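Local coordinates for protein putative adenosine kinase (Schistosoma mansoni, PDB 3VAS) that catalyses the ATP-dependent phosphorylation of adenosine to AMP, as a member of the ribokinase (pfkB) family of sugar and nucleoside kinases, at residues V88-I91 against Q92-Q96; K117-C120 against S121-L125; P217-S220 against Q221-K225. All blocks are in the same frame, centred on the assembly; numbering follows the deposited sequence.

Interaction 1: residues V88-I91 against Q92-Q96; sequences VKMI and QWIIQ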
loop_
_atom_site.group_PDB
_atom_site.type_symbol
_atom_site.label_atom_id
_atom_site.label_comp_id
_atom_site.label_asym_id
_atom_site.label_seq_id
_atom_site.Cartn_x
_atom_site.Cartn_y
_atom_site.Cartn_z
ATOM N N VAL A 88 0.121 -6.937 2.713
ATOM C CA VAL A 88 -0.069 -7.870 3.817
ATOM C C VAL A 88 -0.152 -9.325 3.357
ATOM O O VAL A 88 0.419 -10.214 3.984
ATOM C CB VAL A 88 -1.300 -7.485 4.654
ATOM C CG1 VAL A 88 -1.668 -8.598 5.633
ATOM C CG2 VAL A 88 -1.032 -6.181 5.381
ATOM N N LYS A 89 -0.840 -9.577 2.250
ATOM C CA LYS A 89 -0.953 -10.951 1.783
ATOM C C LYS A 89 0.366 -11.460 1.201
ATOM O O LYS A 89 0.646 -12.655 1.246
ATOM C CB LYS A 89 -2.124 -11.132 0.810
ATOM C CG LYS A 89 -1.936 -10.549 -0.577
ATOM C CD LYS A 89 -3.240 -10.677 -1.372
ATOM C CE LYS A 89 -3.032 -10.380 -2.850
ATOM N NZ LYS A 89 -4.296 -10.522 -3.627
ATOM N N MET A 90 1.190 -10.560 0.674
ATOM C CA MET A 90 2.503 -10.985 0.198
ATOM C C MET A 90 3.456 -11.237 1.368
ATOM O O MET A 90 4.283 -12.146 1.304
ATOM C CB MET A 90 3.116 -10.005 -0.804
ATOM C CG MET A 90 4.416 -10.526 -1.419
ATOM S SD MET A 90 5.041 -9.508 -2.772
ATOM C CE MET A 90 6.357 -10.543 -3.420
ATOM N N ILE A 91 3.342 -10.446 2.433
ATOM C CA ILE A 91 4.098 -10.732 3.654
ATOM C C ILE A 91 3.769 -12.153 4.110
ATOM O O ILE A 91 4.655 -12.932 4.459
ATOM C CB ILE A 91 3.754 -9.759 4.794
ATOM C CG1 ILE A 91 4.199 -8.338 4.450
ATOM C CG2 ILE A 91 4.406 -10.209 6.103
ATOM C CD1 ILE A 91 3.847 -7.319 5.516
ATOM N N GLN A 92 2.481 -12.481 4.080
ATOM C CA GLN A 92 2.000 -13.808 4.439
ATOM C C GLN A 92 2.556 -14.885 3.502
ATOM O O GLN A 92 2.979 -15.952 3.946
ATOM C CB GLN A 92 0.464 -13.818 4.429
ATOM C CG GLN A 92 -0.162 -15.198 4.619
ATOM C CD GLN A 92 0.084 -15.767 6.004
ATOM O OE1 GLN A 92 -0.211 -15.122 7.013
ATOM N NE2 GLN A 92 0.630 -16.981 6.059
ATOM N N TRP A 93 2.555 -14.592 2.207
ATOM C CA TRP A 93 3.052 -15.511 1.185
ATOM C C TRP A 93 4.560 -15.752 1.336
ATOM O O TRP A 93 5.036 -16.890 1.259
ATOM C CB TRP A 93 2.729 -14.913 -0.183
ATOM C CG TRP A 93 3.088 -15.724 -1.393
ATOM C CD1 TRP A 93 2.379 -16.763 -1.933
ATOM C CD2 TRP A 93 4.210 -15.511 -2.259
ATOM N NE1 TRP A 93 3.008 -17.223 -3.068
ATOM C CE2 TRP A 93 4.132 -16.469 -3.288
ATOM C CE3 TRP A 93 5.278 -14.609 -2.256
ATOM C CZ2 TRP A 93 5.083 -16.550 -4.304
ATOM C CZ3 TRP A 93 6.221 -14.690 -3.266
ATOM C CH2 TRP A 93 6.118 -15.653 -4.275
ATOM N N ILE A 94 5.306 -14.676 1.561
ATOM C CA ILE A 94 6.743 -14.776 1.771
ATOM C C ILE A 94 7.081 -15.622 2.996
ATOM O O ILE A 94 7.861 -16.569 2.908
ATOM C CB ILE A 94 7.388 -13.385 1.913
ATOM C CG1 ILE A 94 7.325 -12.644 0.575
ATOM C CG2 ILE A 94 8.835 -13.510 2.404
ATOM C CD1 ILE A 94 7.821 -11.221 0.629
ATOM N N ILE A 95 6.477 -15.288 4.129
ATOM C CA ILE A 95 6.801 -15.944 5.394
ATOM C C ILE A 95 6.326 -17.398 5.417
ATOM O O ILE A 95 6.938 -18.246 6.066
ATOM C CB ILE A 95 6.272 -15.125 6.593
ATOM C CG1 ILE A 95 6.946 -13.746 6.597
ATOM C CG2 ILE A 95 6.520 -15.851 7.905
ATOM C CD1 ILE A 95 6.566 -12.859 7.748
ATOM N N GLN A 96 5.238 -17.671 4.701
ATOM C CA GLN A 96 4.831 -19.042 4.389
ATOM C C GLN A 96 4.398 -19.853 5.615
ATOM O O GLN A 96 4.298 -21.075 5.556
ATOM C CB GLN A 96 5.964 -19.763 3.646
ATOM C CG GLN A 96 5.527 -20.777 2.613
ATOM C CD GLN A 96 6.709 -21.509 2.007
ATOM O OE1 GLN A 96 7.865 -21.131 2.226
ATOM N NE2 GLN A 96 6.430 -22.565 1.245
#

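Interaction 2: residues K117-C120 against S121-L125; sequences KNDC and SALDL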
loop_
_atom_site.group_PDB
_atom_site.type_symbol
_atom_site.label_atom_id
_atom_site.label_comp_id
_atom_site.label_asym_id
_atom_site.label_seq_id
_atom_site.Cartn_x
_atom_site.Cartn_y
_atom_site.Cartn_z
ATOM N N LYS A 117 -12.389 -12.319 -0.829
ATOM C CA LYS A 117 -12.308 -13.078 0.421
ATOM C C LYS A 117 -11.712 -14.474 0.220
ATOM O O LYS A 117 -10.876 -14.913 1.011
ATOM C CB LYS A 117 -13.674 -13.185 1.107
ATOM C CG LYS A 117 -13.611 -13.852 2.482
ATOM C CD LYS A 117 -14.994 -14.249 3.000
ATOM C CE LYS A 117 -15.882 -13.034 3.216
ATOM N NZ LYS A 117 -17.253 -13.404 3.691
ATOM N N ASN A 118 -12.144 -15.171 -0.828
ATOM C CA ASN A 118 -11.619 -16.507 -1.117
ATOM C C ASN A 118 -10.134 -16.484 -1.470
ATOM O O ASN A 118 -9.406 -17.432 -1.187
ATOM C CB ASN A 118 -12.405 -17.184 -2.243
ATOM C CG ASN A 118 -13.831 -17.519 -1.843
ATOM O OD1 ASN A 118 -14.167 -17.573 -0.658
ATOM N ND2 ASN A 118 -14.677 -17.754 -2.837
ATOM N N ASP A 119 -9.700 -15.396 -2.099
ATOM C CA ASP A 119 -8.305 -15.222 -2.477
ATOM C C ASP A 119 -7.438 -15.139 -1.222
ATOM O O ASP A 119 -6.355 -15.719 -1.165
ATOM C CB ASP A 119 -8.154 -13.958 -3.328
ATOM C CG ASP A 119 -6.798 -13.853 -3.990
ATOM O OD1 ASP A 119 -6.494 -14.704 -4.855
ATOM O OD2 ASP A 119 -6.045 -12.910 -3.663
ATOM N N CYS A 120 -7.932 -14.426 -0.213
ATOM C CA CYS A 120 -7.235 -14.307 1.065
ATOM C C CYS A 120 -7.118 -15.645 1.793
ATOM O O CYS A 120 -6.049 -15.994 2.315
ATOM C CB CYS A 120 -7.950 -13.302 1.966
ATOM S SG CYS A 120 -7.862 -11.612 1.366
ATOM N N SER A 121 -8.222 -16.382 1.838
ATOM C CA SER A 121 -8.239 -17.683 2.495
ATOM C C SER A 121 -7.293 -18.670 1.819
ATOM O O SER A 121 -6.669 -19.496 2.482
ATOM C CB SER A 121 -9.659 -18.247 2.529
ATOM O OG SER A 121 -10.491 -17.427 3.326
ATOM N N ALA A 122 -7.189 -18.576 0.498
ATOM C CA ALA A 122 -6.286 -19.432 -0.259
ATOM C C ALA A 122 -4.833 -19.184 0.143
ATOM O O ALA A 122 -3.990 -20.068 0.017
ATOM C CB ALA A 122 -6.467 -19.203 -1.748
ATOM N N LEU A 123 -4.555 -17.979 0.632
ATOM C CA LEU A 123 -3.200 -17.592 1.017
ATOM C C LEU A 123 -2.906 -17.793 2.510
ATOM O O LEU A 123 -1.817 -17.451 2.980
ATOM C CB LEU A 123 -2.944 -16.133 0.619
ATOM C CG LEU A 123 -2.757 -15.871 -0.878
ATOM C CD1 LEU A 123 -2.779 -14.387 -1.177
ATOM C CD2 LEU A 123 -1.448 -16.490 -1.353
ATOM N N ASP A 124 -3.872 -18.352 3.238
ATOM C CA ASP A 124 -3.789 -18.503 4.699
ATOM C C ASP A 124 -3.717 -17.166 5.437
ATOM O O ASP A 124 -3.151 -17.074 6.525
ATOM C CB ASP A 124 -2.617 -19.397 5.113
ATOM C CG ASP A 124 -2.765 -20.814 4.611
ATOM O OD1 ASP A 124 -3.915 -21.267 4.442
ATOM O OD2 ASP A 124 -1.727 -21.471 4.386
ATOM N N LEU A 125 -4.294 -16.135 4.834
ATOM C CA LEU A 125 -4.412 -14.835 5.475
ATOM C C LEU A 125 -5.712 -14.769 6.282
ATOM O O LEU A 125 -6.801 -14.883 5.722
ATOM C CB LEU A 125 -4.375 -13.736 4.408
ATOM C CG LEU A 125 -4.596 -12.283 4.818
ATOM C CD1 LEU A 125 -3.531 -11.842 5.789
ATOM C CD2 LEU A 125 -4.603 -11.384 3.590
#

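Interaction 3: residues P217-S220 against Q221-K225; sequences PFLS and QFNTK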
loop_
_atom_site.group_PDB
_atom_site.type_symbol
_atom_site.label_atom_id
_atom_site.label_comp_id
_atom_site.label_asym_id
_atom_site.label_seq_id
_atom_site.Cartn_x
_atom_site.Cartn_y
_atom_site.Cartn_z
ATOM N N PRO A 217 0.521 10.929 -4.346
ATOM C CA PRO A 217 0.734 12.373 -4.179
ATOM C C PRO A 217 -0.494 13.139 -3.667
ATOM O O PRO A 217 -0.322 14.045 -2.855
ATOM C CB PRO A 217 1.108 12.837 -5.594
ATOM C CG PRO A 217 1.701 11.626 -6.228
ATOM C CD PRO A 217 0.879 10.477 -5.702
ATOM N N PHE A 218 -1.698 12.786 -4.111
ATOM C CA PHE A 218 -2.885 13.535 -3.697
ATOM C C PHE A 218 -3.114 13.521 -2.182
ATOM O O PHE A 218 -3.688 14.461 -1.628
ATOM C CB PHE A 218 -4.151 13.115 -4.475
ATOM C CG PHE A 218 -4.734 11.783 -4.059
ATOM C CD1 PHE A 218 -5.613 11.694 -2.984
ATOM C CD2 PHE A 218 -4.446 10.629 -4.775
ATOM C CE1 PHE A 218 -6.168 10.468 -2.608
ATOM C CE2 PHE A 218 -5.000 9.400 -4.409
ATOM C CZ PHE A 218 -5.860 9.320 -3.323
ATOM N N LEU A 219 -2.646 12.469 -1.517
ATOM C CA LEU A 219 -2.783 12.365 -0.066
ATOM C C LEU A 219 -1.964 13.425 0.664
ATOM O O LEU A 219 -2.459 14.070 1.587
ATOM C CB LEU A 219 -2.406 10.964 0.423
ATOM C CG LEU A 219 -3.379 9.852 0.019
ATOM C CD1 LEU A 219 -2.755 8.489 0.263
ATOM C CD2 LEU A 219 -4.715 9.986 0.757
ATOM N N SER A 220 -0.711 13.609 0.257
ATOM C CA SER A 220 0.120 14.642 0.866
ATOM C C SER A 220 -0.375 16.049 0.541
ATOM O O SER A 220 -0.166 16.976 1.317
ATOM C CB SER A 220 1.577 14.492 0.439
ATOM O OG SER A 220 2.135 13.327 1.018
ATOM N N GLN A 221 -1.033 16.201 -0.604
ATOM C CA GLN A 221 -1.513 17.513 -1.042
ATOM C C GLN A 221 -2.834 17.903 -0.381
ATOM O O GLN A 221 -2.976 19.023 0.105
ATOM C CB GLN A 221 -1.660 17.555 -2.566
ATOM C CG GLN A 221 -0.357 17.319 -3.320
ATOM C CD GLN A 221 -0.563 17.096 -4.811
ATOM O OE1 GLN A 221 -1.592 16.568 -5.237
ATOM N NE2 GLN A 221 0.419 17.500 -5.610
ATOM N N PHE A 222 -3.794 16.980 -0.358
ATOM C CA PHE A 222 -5.141 17.304 0.110
ATOM C C PHE A 222 -5.472 16.735 1.481
ATOM O O PHE A 222 -6.479 17.105 2.086
ATOM C CB PHE A 222 -6.181 16.862 -0.921
ATOM C CG PHE A 222 -5.953 17.450 -2.281
ATOM C CD1 PHE A 222 -6.219 18.790 -2.522
ATOM C CD2 PHE A 222 -5.449 16.673 -3.313
ATOM C CE1 PHE A 222 -5.997 19.343 -3.771
ATOM C CE2 PHE A 222 -5.226 17.217 -4.565
ATOM C CZ PHE A 222 -5.500 18.555 -4.794
ATOM N N ASN A 223 -4.628 15.833 1.969
ATOM C CA ASN A 223 -4.823 15.254 3.289
ATOM C C ASN A 223 -3.554 15.363 4.104
ATOM O O ASN A 223 -3.157 14.421 4.794
ATOM C CB ASN A 223 -5.262 13.797 3.173
ATOM C CG ASN A 223 -6.578 13.652 2.442
ATOM O OD1 ASN A 223 -6.604 13.414 1.234
ATOM N ND2 ASN A 223 -7.681 13.815 3.165
ATOM N N THR A 224 -2.923 16.527 4.003
ATOM C CA THR A 224 -1.639 16.787 4.633
ATOM C C THR A 224 -1.710 16.565 6.139
ATOM O O THR A 224 -0.838 15.915 6.705
ATOM C CB THR A 224 -1.171 18.230 4.356
ATOM O OG1 THR A 224 -1.438 18.569 2.989
ATOM C CG2 THR A 224 0.309 18.373 4.633
ATOM N N LYS A 225 -2.750 17.102 6.775
ATOM C CA LYS A 225 -2.947 16.954 8.219
ATOM C C LYS A 225 -2.917 15.485 8.627
ATOM O O LYS A 225 -2.214 15.113 9.562
ATOM C CB LYS A 225 -4.264 17.627 8.659
ATOM C CG LYS A 225 -4.637 17.502 10.149
ATOM C CD LYS A 225 -5.430 16.213 10.448
ATOM C CE LYS A 225 -6.640 16.453 11.345
ATOM N NZ LYS A 225 -7.853 16.828 10.575
#

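Interaction 1: residues V88-I91 against Q92-Q96
Ile94 N donates to Met90 O at 2.7 Å, with an N-H...O angle of 168°, the shortest hydrogen bond between 88-91 and 92-96. It belongs to an unbroken i to i+4 ladder along the last turns of alpha-helix 83-95 in this ribokinase-type kinase. Gln92 N to Val88 O, Trp93 N to Lys89 O (2.9 Å) and Ile95 N to Ile91 O supply the other rungs. Gln96 N still bonds to Gln92 O, but Gln96 has a phi of 67°, and the helical path ends there. Two apolar pairs keep the i to i+4 spacing, and Met90-Trp93 is an i to i+3 pair. Met90 CG, with its chain extended, meets Ile94 CD1 at 4.0 Å as the two side chains pass each other at a slant. Farther out, Met90 CE comes obliquely to the Trp93 ring, 4.2 Å from CZ3, the side chains linking neighbouring turns. Ile91 and Ile95 run side by side in the same direction. Helix 318-330 packs against this run, with Met90 on Ala321 and Ala324, Ile91 on Ala324 and Ile94 on Ala328. Trp93 NE1 is satisfied by Gly359 O, while Arg361 adds a cation-pi contact, which ties the indole to the C-terminal segment. With chi1 of -61°, Ile95 places CG1 beside its own backbone N and brings CD1 to 3.8 Å from Ile91 CG2.

Interaction 2: residues K117-C120 against S121-L125
Two first torsions bring Cys120 and Leu125 together: at Cys120 a chi1 of -67° sets SG beside the backbone N, and at Leu125 a chi1 of 175° swings CG to the far side from N. As a result Leu125 CD2 lies 4.0 Å from Cys120 SG. The backbone between them is fixed by Cys120 O, which accepts two bonds, from Leu123 N at 3.0 Å and from Leu125 N at 3.1 Å. These donors arrive from opposite faces of the carbonyl plane. Leu123 N lies 65° out of that plane, off the lone-pair directions, whereas Leu125 N is the less tilted of the two. Upstream, Ser121 N to Lys117 O and Ala122 N to Asn118 O (3.0 Å) keep regular helical spacing, but Leu123 N reaches Asp119 O only weakly, and the helix is unwinding there. Leu123 CG still rests 3.6 Å from Asp119 O. Leu125 also packs on Leu85 and Tyr103, and Cys120 on Thr127 and Phe129. Leu125 N to Cys120 O together with Asp124 N to Ser121 O (3.1 Å), around the positive phi of Asp124, make the Schellman motif that closes helix 111-122 before strand 126-131 in a beta-alpha-beta unit.

Interaction 3: residues P217-S220 against Q221-K225
Thr224 OG1 donates to Ser220 O at 2.6 Å, the shortest polar bond between 217-220 and 221-225. The hydroxyl arrives from above the carbonyl plane, 36° out of it. Three backbone bonds lie alongside. Phe222 N reaches Phe218 O at 2.8 Å, Asn223 N reaches Leu219 O at 2.8 Å, again from above the carbonyl plane, and Gln221 N meets Pro217 O at 3.2 Å, here in the carbonyl plane. Gln221 N also has a weak second interaction with Phe218 O. The helix breaks at Asn223, whose phi is -129°, and the chain closes helix 217-222 and restarts as helix 224-231. Asn223 holds the N-cap position of that second helix, yet its side chain makes no capping bond. Thr224 at the start of the new helix instead turns its hydroxyl back to the last carbonyl of the 217-220 run, bridging the kink. In the ribokinase fold these two helices form the connection along the chain from strand 209-213 to its parallel neighbour 236-240. The packing then builds on the polar frame. Gln221 stretches along the proline carbonyl, with CG 3.3 Å from Pro217 O. Phe218 CB sits in the plane of the Phe222 ring at its edge, 4.0 Å from CD2, while Gln221 CB lies over one face of that ring. Asn223 OD1 approaches Leu219 CD2 at 3.9 Å, the two side chains crossing at a slant. Phe218 takes a chi1 of 75°, placing CG between its backbone N and carbonyl carbon; its side chain packs on Ile56 and Leu58 of strand 55-58 and comes to about 5 Å from the bound adenosine.

In the fold
Along the chain the three contacts come in the order 88-96, 117-125 and 217-225. Interactions 1 and 2 are neighbours, with centres 11 Å apart. Helices 83-95 and 111-122 are linked by Lys89 NZ, which forms a salt bridge with Asp119 OD2 at 3.0 Å, and Leu125, in the loop after helix 111-122, packs its CD2 on Lys89 CB. Strand 101-107 lies between the two helices in sequence and receives side chains from both contacts. Interaction 3 lies across the chain's centre, 29 Å and 32 Å from interactions 1 and 2, centre to centre. The side chain of Lys89 is about 8 Å from the bound adenosine, so interactions 1 and 3 each have a residue near the nucleoside.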